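Local structure of TRAP dicarboxylate transporter-DctP subunit (Desulfovibrio salexigens, 4N6D) at residues M153-V158 and A219-Y224; K165-R170 and V202-F207; S209-K214 and E272-S277; R223-T228 and I287-M292. The protein probably captures a small organic acid or related solute in the periplasm and passes it to the membrane part of a TRAP transporter. All coordinates share one frame; numbering follows the deposited sequence. Where two conformers were deposited one is given.

Interaction 1 (M153-V158 and A219-Y224)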
loop_
_atom_site.group_PDB
_atom_site.type_symbol
_atom_site.label_atom_id
_atom_site.label_comp_id
_atom_site.label_asym_id
_atom_site.label_seq_id
_atom_site.Cartn_x
_atom_site.Cartn_y
_atom_site.Cartn_z
ATOM N N MET A 153 10.203 -6.070 -11.955
ATOM C CA MET A 153 10.138 -7.444 -12.407
ATOM C C MET A 153 10.266 -7.437 -13.926
ATOM O O MET A 153 9.467 -6.796 -14.623
ATOM C CB MET A 153 8.806 -8.049 -12.001
ATOM C CG MET A 153 8.631 -8.179 -10.487
ATOM S SD MET A 153 6.907 -8.414 -10.027
ATOM C CE MET A 153 6.359 -6.709 -10.055
ATOM N N THR A 154 11.256 -8.152 -14.444
ATOM C CA THR A 154 11.647 -7.990 -15.842
ATOM C C THR A 154 12.008 -9.286 -16.569
ATOM O O THR A 154 12.291 -10.311 -15.948
ATOM C CB THR A 154 12.882 -7.061 -15.957
ATOM O OG1 THR A 154 13.931 -7.558 -15.116
ATOM C CG2 THR A 154 12.541 -5.627 -15.565
ATOM N N LYS A 155 11.984 -9.216 -17.897
ATOM C CA LYS A 155 12.332 -10.344 -18.760
ATOM C C LYS A 155 13.811 -10.631 -18.751
ATOM O O LYS A 155 14.223 -11.782 -18.838
ATOM C CB LYS A 155 11.897 -10.062 -20.205
ATOM C CG LYS A 155 10.409 -9.867 -20.367
ATOM C CD LYS A 155 10.012 -9.609 -21.818
ATOM C CE LYS A 155 10.501 -10.692 -22.736
ATOM N NZ LYS A 155 10.105 -10.362 -24.144
ATOM N N VAL A 156 14.596 -9.566 -18.700
ATOM C CA VAL A 156 16.049 -9.637 -18.691
ATOM C C VAL A 156 16.536 -9.015 -17.373
ATOM O O VAL A 156 15.933 -8.073 -16.855
ATOM C CB VAL A 156 16.630 -8.881 -19.913
ATOM C CG1 VAL A 156 18.137 -8.669 -19.792
ATOM C CG2 VAL A 156 16.292 -9.608 -21.194
ATOM N N PRO A 157 17.615 -9.551 -16.800
ATOM C CA PRO A 157 17.990 -9.065 -15.460
ATOM C C PRO A 157 18.343 -7.578 -15.413
ATOM O O PRO A 157 19.066 -7.089 -16.281
ATOM C CB PRO A 157 19.250 -9.873 -15.116
ATOM C CG PRO A 157 19.328 -10.967 -16.111
ATOM C CD PRO A 157 18.512 -10.609 -17.289
ATOM N N VAL A 158 17.814 -6.880 -14.419
ATOM C CA VAL A 158 18.259 -5.527 -14.093
ATOM C C VAL A 158 19.174 -5.655 -12.877
ATOM O O VAL A 158 18.699 -5.811 -11.752
ATOM C CB VAL A 158 17.079 -4.584 -13.822
ATOM C CG1 VAL A 158 17.567 -3.256 -13.326
ATOM C CG2 VAL A 158 16.264 -4.409 -15.096
ATOM N N ALA A 219 5.398 -14.251 -13.484
ATOM C CA ALA A 219 6.661 -14.956 -13.380
ATOM C C ALA A 219 6.932 -15.835 -14.598
ATOM O O ALA A 219 8.076 -16.176 -14.853
ATOM C CB ALA A 219 6.698 -15.800 -12.131
ATOM N N GLU A 220 5.897 -16.199 -15.360
ATOM C CA GLU A 220 6.136 -17.020 -16.537
ATOM C C GLU A 220 7.018 -16.271 -17.518
ATOM O O GLU A 220 7.840 -16.867 -18.206
ATOM C CB GLU A 220 4.843 -17.452 -17.229
ATOM C CG GLU A 220 5.101 -18.409 -18.401
ATOM C CD GLU A 220 3.886 -19.204 -18.795
ATOM O OE1 GLU A 220 2.770 -18.799 -18.429
ATOM O OE2 GLU A 220 4.053 -20.240 -19.476
ATOM N N ILE A 221 6.829 -14.960 -17.567
ATOM C CA ILE A 221 7.513 -14.106 -18.516
ATOM C C ILE A 221 8.682 -13.350 -17.885
ATOM O O ILE A 221 9.750 -13.240 -18.491
ATOM C CB ILE A 221 6.525 -13.084 -19.103
ATOM C CG1 ILE A 221 5.399 -13.811 -19.836
ATOM C CG2 ILE A 221 7.253 -12.126 -20.029
ATOM C CD1 ILE A 221 4.300 -12.876 -20.300
ATOM N N CYS A 222 8.484 -12.841 -16.667
ATOM C CA CYS A 222 9.494 -12.021 -16.002
ATOM C C CYS A 222 10.117 -12.822 -14.892
ATOM O O CYS A 222 9.564 -12.901 -13.804
ATOM C CB CYS A 222 8.875 -10.774 -15.389
ATOM S SG CYS A 222 8.038 -9.739 -16.598
ATOM N N ARG A 223 11.286 -13.385 -15.165
ATOM C CA ARG A 223 11.925 -14.291 -14.231
ATOM C C ARG A 223 13.100 -13.696 -13.482
ATOM O O ARG A 223 13.855 -14.433 -12.861
ATOM C CB ARG A 223 12.368 -15.540 -14.992
ATOM C CG ARG A 223 11.169 -16.208 -15.643
ATOM C CD ARG A 223 11.446 -17.570 -16.182
ATOM N NE ARG A 223 10.276 -18.040 -16.917
ATOM C CZ ARG A 223 10.154 -19.261 -17.422
ATOM N NH1 ARG A 223 11.121 -20.152 -17.246
ATOM N NH2 ARG A 223 9.057 -19.591 -18.092
ATOM N N TYR A 224 13.259 -12.372 -13.578
ATOM C CA TYR A 224 14.288 -11.639 -12.839
ATOM C C TYR A 224 13.617 -10.523 -12.059
ATOM O O TYR A 224 12.943 -9.649 -12.622
ATOM C CB TYR A 224 15.367 -11.084 -13.770
ATOM C CG TYR A 224 16.012 -12.191 -14.536
ATOM C CD1 TYR A 224 17.077 -12.899 -14.001
ATOM C CD2 TYR A 224 15.527 -12.573 -15.786
ATOM C CE1 TYR A 224 17.665 -13.940 -14.680
ATOM C CE2 TYR A 224 16.105 -13.621 -16.475
ATOM C CZ TYR A 224 17.171 -14.306 -15.905
ATOM O OH TYR A 224 17.782 -15.343 -16.563
HETATM O O HOH W 1 12.476 -13.792 -17.843
#
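A classic beta bulge joins strand 151-154 to the start of strand 224-226, with Arg223 and Tyr224 both facing Thr154. The two strands run antiparallel. Thr154 and Tyr224 form a hydrogen-bonded pair: Thr154 N gives a bond of 2.9 Å to Tyr224 O, and Tyr224 N returns a longer one of 3.3 Å to Thr154 O. At the extra residue Arg223 N lies near Thr154 O, but at too poor an angle to bond it. It gives its bond to a water, which also donates to Lys155 O and Ile221 O and so ties three backbone groups together. Past the strand the chain turns, and Pro157 comes down on the tyrosine. Its CG sits 3.7 Å from the centroid of the Tyr224 ring, only 13° off the normal, a CH-pi contact over one face. Lys155 O approaches the rim of the same ring, 3.4 Å from Tyr224 CD2. Thr154 OG1 stands between its own backbone N and carbonyl carbon (chi1 54°), a position from which it bonds Val156 O at 2.7 Å and braces the turn. Nearby, Cys222 CB packs against Met153 CB at 4.3 Å. The ring thus packs under a proline on one face, with backbone oxygens near its edge, while the water takes up Arg223 N, the amide the bulge leaves without a strand partner across the contact.

Interaction 2 (K165-R170 and V202-F207); sequences KGLEVR and VVKGLF
Glu168 and Lys204 lie side by side and point the same way, and their ends meet in a salt bridge of 3.0 Å between Glu168 OE1 and Lys204 NZ. The ammonium comes from well above the carboxylate plane, 59° out of it. The glutamate chain bends at chi2 (86°) and the lysine at its last torsion, which turns the two ends together. Lys204 NZ has a second partner in Gly201 O. Leu167 crosses the stem of the same lysine at a slant, with CD1 3.9 Å from Lys204 CD. The backbones join next to the charged pair, Lys204 N bonding Glu168 O at 2.7 Å. Further along, Arg170 takes both roles: its N bonds Gly205 O at 2.9 Å, and its O accepts from Phe207 N at 3.0 Å. Val169 reaches over with CG1, 3.6 Å from Leu206 CA, while Arg170 CB meets Leu206 CB at 3.9 Å. Arg170 NE leads away to bond Met189 O. The short strand axes are 50° apart, and a single bridge, Arg170 with Leu206, links them. It joins the edge strand 205-208 of the mixed sheet to the two-stranded parallel sheet of 168-170 and 185-187, within the periplasmic binding protein fold.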
loop_
_atom_site.group_PDB
_atom_site.type_symbol
_atom_site.label_atom_id
_atom_site.label_comp_id
_atom_site.label_asym_id
_atom_site.label_seq_id
_atom_site.Cartn_x
_atom_site.Cartn_y
_atom_site.Cartn_z
ATOM N N LYS A 165 18.493 1.894 -18.385
ATOM C CA LYS A 165 18.513 2.965 -19.369
ATOM C C LYS A 165 17.709 2.576 -20.581
ATOM O O LYS A 165 18.022 1.602 -21.260
ATOM C CB LYS A 165 19.937 3.309 -19.809
ATOM C CG LYS A 165 20.869 3.735 -18.676
ATOM C CD LYS A 165 20.375 4.961 -17.927
ATOM C CE LYS A 165 21.474 5.522 -17.028
ATOM N NZ LYS A 165 20.957 6.555 -16.103
ATOM N N GLY A 166 16.660 3.338 -20.853
ATOM C CA GLY A 166 15.846 3.111 -22.030
ATOM C C GLY A 166 14.959 1.887 -21.935
ATOM O O GLY A 166 14.334 1.501 -22.922
ATOM N N LEU A 167 14.871 1.289 -20.750
ATOM C CA LEU A 167 14.099 0.057 -20.586
ATOM C C LEU A 167 12.616 0.369 -20.461
ATOM O O LEU A 167 12.223 1.129 -19.581
ATOM C CB LEU A 167 14.544 -0.706 -19.347
ATOM C CG LEU A 167 13.966 -2.117 -19.236
ATOM C CD1 LEU A 167 14.545 -3.026 -20.295
ATOM C CD2 LEU A 167 14.250 -2.679 -17.861
ATOM N N GLU A 168 11.801 -0.238 -21.326
ATOM C CA GLU A 168 10.362 -0.037 -21.280
ATOM C C GLU A 168 9.726 -0.847 -20.146
ATOM O O GLU A 168 9.831 -2.072 -20.114
ATOM C CB GLU A 168 9.749 -0.436 -22.625
ATOM C CG GLU A 168 10.211 0.414 -23.795
ATOM C CD GLU A 168 11.525 -0.049 -24.445
ATOM O OE1 GLU A 168 12.164 -1.027 -23.985
ATOM O OE2 GLU A 168 11.920 0.599 -25.436
ATOM N N VAL A 169 9.092 -0.164 -19.187
ATOM C CA VAL A 169 8.522 -0.823 -18.006
ATOM C C VAL A 169 7.117 -0.294 -17.723
ATOM O O VAL A 169 6.878 0.905 -17.740
ATOM C CB VAL A 169 9.383 -0.577 -16.742
ATOM C CG1 VAL A 169 8.773 -1.247 -15.522
ATOM C CG2 VAL A 169 10.834 -1.068 -16.946
ATOM N N ARG A 170 6.182 -1.198 -17.502
ATOM C CA ARG A 170 4.819 -0.822 -17.204
ATOM C C ARG A 170 4.763 -0.162 -15.838
ATOM O O ARG A 170 5.233 -0.712 -14.830
ATOM C CB ARG A 170 3.948 -2.067 -17.222
ATOM C CG ARG A 170 2.483 -1.788 -17.300
ATOM C CD ARG A 170 1.839 -1.875 -15.951
ATOM N NE ARG A 170 0.390 -1.702 -16.065
ATOM C CZ ARG A 170 -0.438 -1.661 -15.030
ATOM N NH1 ARG A 170 0.038 -1.798 -13.801
ATOM N NH2 ARG A 170 -1.739 -1.486 -15.226
ATOM N N VAL A 202 6.980 -4.587 -26.208
ATOM C CA VAL A 202 6.386 -3.268 -25.976
ATOM C C VAL A 202 6.676 -2.734 -24.564
ATOM O O VAL A 202 6.953 -1.546 -24.378
ATOM C CB VAL A 202 4.876 -3.300 -26.228
ATOM C CG1 VAL A 202 4.238 -1.978 -25.835
ATOM C CG2 VAL A 202 4.608 -3.613 -27.697
ATOM N N VAL A 203 6.576 -3.598 -23.562
ATOM C CA VAL A 203 7.288 -3.359 -22.313
ATOM C C VAL A 203 8.139 -4.588 -22.059
ATOM O O VAL A 203 7.904 -5.642 -22.656
ATOM C CB VAL A 203 6.371 -3.057 -21.103
ATOM C CG1 VAL A 203 5.629 -1.739 -21.323
ATOM C CG2 VAL A 203 5.397 -4.188 -20.855
ATOM N N LYS A 204 9.127 -4.447 -21.188
ATOM C CA LYS A 204 10.046 -5.540 -20.916
ATOM C C LYS A 204 10.053 -5.845 -19.420
ATOM O O LYS A 204 10.902 -6.579 -18.942
ATOM C CB LYS A 204 11.438 -5.194 -21.434
ATOM C CG LYS A 204 11.478 -4.967 -22.969
ATOM C CD LYS A 204 12.877 -4.615 -23.448
ATOM C CE LYS A 204 12.973 -4.573 -24.963
ATOM N NZ LYS A 204 12.089 -3.551 -25.570
ATOM N N GLY A 205 9.084 -5.284 -18.700
ATOM C CA GLY A 205 8.881 -5.613 -17.300
ATOM C C GLY A 205 7.793 -4.751 -16.696
ATOM O O GLY A 205 7.126 -3.986 -17.401
ATOM N N LEU A 206 7.600 -4.876 -15.394
ATOM C CA LEU A 206 6.645 -4.024 -14.714
ATOM C C LEU A 206 7.119 -3.639 -13.328
ATOM O O LEU A 206 7.997 -4.278 -12.755
ATOM C CB LEU A 206 5.253 -4.662 -14.670
ATOM C CG LEU A 206 4.989 -5.861 -13.762
ATOM C CD1 LEU A 206 3.496 -6.099 -13.686
ATOM C CD2 LEU A 206 5.666 -7.103 -14.258
ATOM N N PHE A 207 6.532 -2.564 -12.817
ATOM C CA PHE A 207 6.901 -1.995 -11.530
ATOM C C PHE A 207 5.673 -2.149 -10.654
ATOM O O PHE A 207 4.653 -1.443 -10.832
ATOM C CB PHE A 207 7.243 -0.527 -11.724
ATOM C CG PHE A 207 8.281 0.018 -10.764
ATOM C CD1 PHE A 207 8.561 -0.590 -9.550
ATOM C CD2 PHE A 207 8.942 1.190 -11.091
ATOM C CE1 PHE A 207 9.533 -0.031 -8.677
ATOM C CE2 PHE A 207 9.894 1.748 -10.243
ATOM C CZ PHE A 207 10.190 1.131 -9.035
#

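Interaction 3 (S209-K214 and E272-S277)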
loop_
_atom_site.group_PDB
_atom_site.type_symbol
_atom_site.label_atom_id
_atom_site.label_comp_id
_atom_site.label_asym_id
_atom_site.label_seq_id
_atom_site.Cartn_x
_atom_site.Cartn_y
_atom_site.Cartn_z
ATOM N N SER A 209 4.139 -4.676 -6.855
ATOM C CA SER A 209 4.542 -5.564 -5.787
ATOM C C SER A 209 4.664 -7.001 -6.309
ATOM O O SER A 209 4.058 -7.377 -7.314
ATOM C CB SER A 209 3.625 -5.474 -4.564
ATOM O OG SER A 209 2.289 -5.678 -4.906
ATOM N N PHE A 210 5.473 -7.787 -5.621
ATOM C CA PHE A 210 5.830 -9.135 -6.064
ATOM C C PHE A 210 4.664 -10.115 -6.109
ATOM O O PHE A 210 4.782 -11.162 -6.749
ATOM C CB PHE A 210 6.919 -9.737 -5.158
ATOM C CG PHE A 210 8.320 -9.196 -5.383
ATOM C CD1 PHE A 210 8.754 -8.792 -6.633
ATOM C CD2 PHE A 210 9.210 -9.123 -4.328
ATOM C CE1 PHE A 210 10.059 -8.317 -6.828
ATOM C CE2 PHE A 210 10.503 -8.658 -4.505
ATOM C CZ PHE A 210 10.941 -8.262 -5.756
ATOM N N GLU A 211 3.532 -9.825 -5.462
ATOM C CA GLU A 211 2.466 -10.825 -5.492
ATOM C C GLU A 211 1.969 -11.103 -6.916
ATOM O O GLU A 211 1.381 -12.153 -7.173
ATOM C CB GLU A 211 1.286 -10.478 -4.569
ATOM C CG GLU A 211 0.255 -9.614 -5.172
ATOM C CD GLU A 211 0.610 -8.192 -5.044
ATOM O OE1 GLU A 211 1.757 -7.933 -4.599
ATOM O OE2 GLU A 211 -0.258 -7.348 -5.358
ATOM N N VAL A 212 2.186 -10.169 -7.838
ATOM C CA VAL A 212 1.669 -10.346 -9.199
ATOM C C VAL A 212 2.398 -11.482 -9.930
ATOM O O VAL A 212 1.923 -11.999 -10.938
ATOM C CB VAL A 212 1.762 -9.041 -10.033
ATOM C CG1 VAL A 212 0.964 -7.923 -9.373
ATOM C CG2 VAL A 212 3.201 -8.620 -10.220
ATOM N N LEU A 213 3.565 -11.857 -9.424
ATOM C CA LEU A 213 4.340 -12.923 -10.049
ATOM C C LEU A 213 3.564 -14.233 -10.094
ATOM O O LEU A 213 3.626 -14.966 -11.092
ATOM C CB LEU A 213 5.686 -13.098 -9.325
ATOM C CG LEU A 213 6.660 -11.957 -9.655
ATOM C CD1 LEU A 213 7.836 -11.954 -8.696
ATOM C CD2 LEU A 213 7.134 -12.018 -11.138
ATOM N N LYS A 214 2.827 -14.514 -9.019
ATOM C CA LYS A 214 1.924 -15.654 -8.951
ATOM C C LYS A 214 0.490 -15.264 -9.304
ATOM O O LYS A 214 -0.137 -15.915 -10.121
ATOM C CB LYS A 214 1.913 -16.275 -7.555
ATOM C CG LYS A 214 0.974 -17.462 -7.441
ATOM C CD LYS A 214 0.993 -18.095 -6.057
ATOM C CE LYS A 214 0.001 -19.263 -5.989
ATOM N NZ LYS A 214 -0.029 -19.856 -4.625
ATOM N N GLU A 272 3.260 -12.341 3.942
ATOM C CA GLU A 272 3.248 -13.797 3.759
ATOM C C GLU A 272 2.758 -14.171 2.359
ATOM O O GLU A 272 3.238 -15.122 1.748
ATOM C CB GLU A 272 2.390 -14.441 4.846
ATOM C CG GLU A 272 2.249 -15.967 4.740
ATOM C CD GLU A 272 3.553 -16.726 4.921
ATOM O OE1 GLU A 272 4.492 -16.209 5.579
ATOM O OE2 GLU A 272 3.632 -17.861 4.399
ATOM N N HIS A 273 1.813 -13.398 1.848
ATOM C CA HIS A 273 1.284 -13.599 0.507
ATOM C C HIS A 273 2.374 -13.359 -0.543
ATOM O O HIS A 273 2.458 -14.094 -1.543
ATOM C CB HIS A 273 0.087 -12.670 0.300
ATOM C CG HIS A 273 -0.622 -12.871 -0.996
ATOM N ND1 HIS A 273 -1.294 -14.036 -1.303
ATOM C CD2 HIS A 273 -0.765 -12.059 -2.070
ATOM C CE1 HIS A 273 -1.814 -13.932 -2.511
ATOM N NE2 HIS A 273 -1.499 -12.744 -3.004
ATOM N N VAL A 274 3.214 -12.345 -0.322
ATOM C CA VAL A 274 4.390 -12.140 -1.165
ATOM C C VAL A 274 5.343 -13.307 -1.048
ATOM O O VAL A 274 5.834 -13.809 -2.060
ATOM C CB VAL A 274 5.119 -10.812 -0.827
ATOM C CG1 VAL A 274 6.515 -10.774 -1.401
ATOM C CG2 VAL A 274 4.329 -9.671 -1.372
ATOM N N LYS A 275 5.600 -13.765 0.176
ATOM C CA LYS A 275 6.515 -14.874 0.363
ATOM C C LYS A 275 6.027 -16.106 -0.415
ATOM O O LYS A 275 6.812 -16.779 -1.094
ATOM C CB LYS A 275 6.681 -15.181 1.849
ATOM C CG LYS A 275 7.692 -16.256 2.142
ATOM C CD LYS A 275 7.989 -16.350 3.642
ATOM C CE LYS A 275 9.064 -17.411 3.920
ATOM N NZ LYS A 275 9.251 -17.640 5.373
ATOM N N ARG A 276 4.735 -16.394 -0.336
ATOM C CA ARG A 276 4.170 -17.513 -1.084
ATOM C C ARG A 276 4.263 -17.345 -2.597
ATOM O O ARG A 276 4.494 -18.332 -3.334
ATOM C CB ARG A 276 2.722 -17.753 -0.643
ATOM C CG ARG A 276 2.680 -18.242 0.778
ATOM C CD ARG A 276 1.290 -18.483 1.325
ATOM N NE ARG A 276 1.383 -18.936 2.717
ATOM C CZ ARG A 276 0.341 -19.108 3.523
ATOM N NH1 ARG A 276 -0.894 -18.873 3.085
ATOM N NH2 ARG A 276 0.531 -19.515 4.772
ATOM N N SER A 277 4.087 -16.112 -3.068
ATOM C CA SER A 277 4.163 -15.804 -4.496
ATOM C C SER A 277 5.557 -16.126 -5.004
ATOM O O SER A 277 5.730 -16.794 -6.026
ATOM C CB SER A 277 3.828 -14.327 -4.761
ATOM O OG SER A 277 3.998 -13.982 -6.133
#
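Ser277 pushes its hydroxymethyl group from the long helix 249-285 against the turn that leads into helix 212-215, its CB lying 3.8 Å from Glu211 CA. The serine has two conformers, and its OG contacts hold for the one described. There OG is anti to its backbone N (chi1 175°), which points it into the turn. OG donates to Phe210 O at 3.0 Å and accepts from Lys214 N at 3.2 Å, a rather bent bond of 136°. Phe210 O also receives Leu213 N, and the two donors reach it from opposite faces of its plane. In this conformer one hydroxyl serves a carbonyl of the turn and an amide of the helix that follows. Nearby, Val274 CG1 touches Phe210 CB at 3.9 Å and lies at the edge of the phenylalanine ring. His273 and Glu211 cross at a slant, ring and carboxylate planes 49° apart. Glu211 meets the ring through its CB and CG, CB being 3.6 Å from His273 CD2; His273 NE2 bonds Asp215 OD2, in helix 212-215. The arrangement is a type I beta turn, Ser209 to Val212, docked on a long helix through Ser277, Val274 and His273, where strand 205-208 of the mixed sheet gives way to helix 212-215.

Interaction 4 (R223-T228 and I287-M292); sequences RYETET and IEMIKM
Two parallel strands, 224-226 and 288-290, pair at one border of the mixed four-stranded sheet. Their backbone bonds include Glu225 N to Glu288 O and Ile290 N to Glu225 O, the latter 2.8 Å. On the face of the sheet that carries Tyr224, Glu288 and Ile290, Glu288 OE1 lies in the plane of the Tyr224 ring at its edge, 3.5 Å from CE1. The carboxylate is turned 67° to the ring, and its OE2 forms a salt bridge with Arg159. Beside it, Ile290 CD1 meets Tyr224 CB at 4.1 Å. On the other face, buried Glu225 crosses Ile287 at about a right angle, its OE2 3.4 Å from Ile287 CG2. Met289, bent at chi2 and chi3, folds its SD back to 3.9 Å from Glu225 CG. Farther along, Met292 CE touches Thr228 CG2 at 3.5 Å. Glu227 and Lys291 form a long salt bridge; a water bonded to Lys291 NZ also makes a weak bond to Glu227 OE1. Strand 288-290 follows helix 249-285 and ends the sheet, as a parallel edge strand of an alpha/beta domain.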
loop_
_atom_site.group_PDB
_atom_site.type_symbol
_atom_site.label_atom_id
_atom_site.label_comp_id
_atom_site.label_asym_id
_atom_site.label_seq_id
_atom_site.Cartn_x
_atom_site.Cartn_y
_atom_site.Cartn_z
ATOM N N ARG A 223 11.286 -13.385 -15.165
ATOM C CA ARG A 223 11.925 -14.291 -14.231
ATOM C C ARG A 223 13.100 -13.696 -13.482
ATOM O O ARG A 223 13.855 -14.433 -12.861
ATOM C CB ARG A 223 12.368 -15.540 -14.992
ATOM C CG ARG A 223 11.169 -16.208 -15.643
ATOM C CD ARG A 223 11.446 -17.570 -16.182
ATOM N NE ARG A 223 10.276 -18.040 -16.917
ATOM C CZ ARG A 223 10.154 -19.261 -17.422
ATOM N NH1 ARG A 223 11.121 -20.152 -17.246
ATOM N NH2 ARG A 223 9.057 -19.591 -18.092
ATOM N N TYR A 224 13.259 -12.372 -13.578
ATOM C CA TYR A 224 14.288 -11.639 -12.839
ATOM C C TYR A 224 13.617 -10.523 -12.059
ATOM O O TYR A 224 12.943 -9.649 -12.622
ATOM C CB TYR A 224 15.367 -11.084 -13.770
ATOM C CG TYR A 224 16.012 -12.191 -14.536
ATOM C CD1 TYR A 224 17.077 -12.899 -14.001
ATOM C CD2 TYR A 224 15.527 -12.573 -15.786
ATOM C CE1 TYR A 224 17.665 -13.940 -14.680
ATOM C CE2 TYR A 224 16.105 -13.621 -16.475
ATOM C CZ TYR A 224 17.171 -14.306 -15.905
ATOM O OH TYR A 224 17.782 -15.343 -16.563
ATOM N N GLU A 225 13.772 -10.591 -10.743
ATOM C CA GLU A 225 13.030 -9.735 -9.847
ATOM C C GLU A 225 14.040 -8.899 -9.067
ATOM O O GLU A 225 14.794 -9.432 -8.232
ATOM C CB GLU A 225 12.190 -10.576 -8.888
ATOM C CG GLU A 225 11.739 -11.941 -9.429
ATOM C CD GLU A 225 10.923 -11.871 -10.721
ATOM O OE1 GLU A 225 10.499 -10.763 -11.119
ATOM O OE2 GLU A 225 10.712 -12.948 -11.356
ATOM N N THR A 226 14.058 -7.599 -9.332
ATOM C CA THR A 226 15.003 -6.707 -8.653
ATOM C C THR A 226 14.322 -5.982 -7.503
ATOM O O THR A 226 13.390 -5.205 -7.714
ATOM C CB THR A 226 15.602 -5.717 -9.652
ATOM O OG1 THR A 226 16.288 -6.468 -10.668
ATOM C CG2 THR A 226 16.590 -4.780 -8.957
ATOM N N GLU A 227 14.776 -6.258 -6.289
ATOM C CA GLU A 227 14.139 -5.732 -5.090
ATOM C C GLU A 227 14.674 -4.342 -4.771
ATOM O O GLU A 227 15.704 -4.155 -4.119
ATOM C CB GLU A 227 14.317 -6.678 -3.901
ATOM C CG GLU A 227 13.319 -6.394 -2.767
ATOM C CD GLU A 227 13.376 -7.401 -1.628
ATOM O OE1 GLU A 227 14.498 -7.866 -1.315
ATOM O OE2 GLU A 227 12.294 -7.735 -1.064
ATOM N N THR A 228 13.974 -3.355 -5.289
ATOM C CA THR A 228 14.304 -1.955 -5.067
ATOM C C THR A 228 13.589 -1.378 -3.840
ATOM O O THR A 228 13.997 -0.329 -3.325
ATOM C CB THR A 228 13.884 -1.113 -6.269
ATOM O OG1 THR A 228 12.491 -1.336 -6.534
ATOM C CG2 THR A 228 14.698 -1.464 -7.496
ATOM N N ILE A 287 12.824 -18.319 -10.826
ATOM C CA ILE A 287 13.067 -16.901 -10.835
ATOM C C ILE A 287 14.287 -16.605 -9.984
ATOM O O ILE A 287 14.667 -17.392 -9.110
ATOM C CB ILE A 287 11.836 -16.096 -10.324
ATOM C CG1 ILE A 287 11.489 -16.474 -8.889
ATOM C CG2 ILE A 287 10.633 -16.316 -11.241
ATOM C CD1 ILE A 287 10.721 -15.405 -8.139
ATOM N N GLU A 288 14.900 -15.455 -10.253
ATOM C CA GLU A 288 16.079 -15.016 -9.521
ATOM C C GLU A 288 15.787 -13.684 -8.850
ATOM O O GLU A 288 15.266 -12.771 -9.483
ATOM C CB GLU A 288 17.281 -14.861 -10.461
ATOM C CG GLU A 288 18.532 -14.376 -9.739
ATOM C CD GLU A 288 19.695 -14.080 -10.666
ATOM O OE1 GLU A 288 19.638 -14.464 -11.856
ATOM O OE2 GLU A 288 20.673 -13.456 -10.187
ATOM N N MET A 289 16.130 -13.594 -7.570
ATOM C CA MET A 289 16.014 -12.348 -6.817
ATOM C C MET A 289 17.321 -11.579 -6.898
ATOM O O MET A 289 18.388 -12.118 -6.642
ATOM C CB MET A 289 15.679 -12.630 -5.357
ATOM C CG MET A 289 14.509 -13.558 -5.143
ATOM S SD MET A 289 12.963 -12.978 -5.864
ATOM C CE MET A 289 12.757 -11.386 -5.026
ATOM N N ILE A 290 17.220 -10.305 -7.245
ATOM C CA ILE A 290 18.385 -9.457 -7.437
ATOM C C ILE A 290 18.328 -8.218 -6.541
ATOM O O ILE A 290 17.261 -7.653 -6.337
ATOM C CB ILE A 290 18.453 -8.989 -8.895
ATOM C CG1 ILE A 290 18.574 -10.197 -9.822
ATOM C CG2 ILE A 290 19.641 -8.039 -9.080
ATOM C CD1 ILE A 290 18.403 -9.862 -11.291
ATOM N N LYS A 291 19.478 -7.828 -5.989
ATOM C CA LYS A 291 19.622 -6.539 -5.321
ATOM C C LYS A 291 20.663 -5.719 -6.046
ATOM O O LYS A 291 21.704 -6.235 -6.443
ATOM C CB LYS A 291 20.061 -6.716 -3.864
ATOM C CG LYS A 291 19.016 -7.342 -2.957
ATOM C CD LYS A 291 19.562 -7.495 -1.527
ATOM C CE LYS A 291 18.547 -8.094 -0.550
ATOM N NZ LYS A 291 18.126 -9.468 -0.913
ATOM N N MET A 292 20.386 -4.437 -6.227
ATOM C CA MET A 292 21.393 -3.541 -6.791
ATOM C C MET A 292 22.423 -3.152 -5.731
ATOM O O MET A 292 22.196 -3.318 -4.531
ATOM C CB MET A 292 20.729 -2.298 -7.378
ATOM C CG MET A 292 19.821 -2.613 -8.588
ATOM S SD MET A 292 19.452 -1.088 -9.478
ATOM C CE MET A 292 17.692 -1.057 -9.302
HETATM O O HOH W 2 17.931 -3.120 -5.305
HETATM O O HOH W 3 16.644 -9.426 -3.393
#

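Interactions 1, 2 and 4 all reach the mixed four-stranded sheet. Interaction 1 joins its two middle strands, interaction 4 adds the border strand 288-290, and interaction 2 ties the opposite border to the small parallel sheet. Interaction 3 instead sets a turn on helix 249-285. Arg223 and Tyr224 are shared by interactions 1 and 4. All four contacts are partly buried. Charged pairs mark the more open parts of interactions 2 and 4. A CH-pi contact distinguishes interaction 1, waters bridge backbone groups in both interactions 1 and 4, and a serine hydroxyl serves interaction 3. Interactions 1 and 3 meet where Met153 packs on Leu213; interactions 3 and 4 meet where Phe210 packs on Met289 and Glu225.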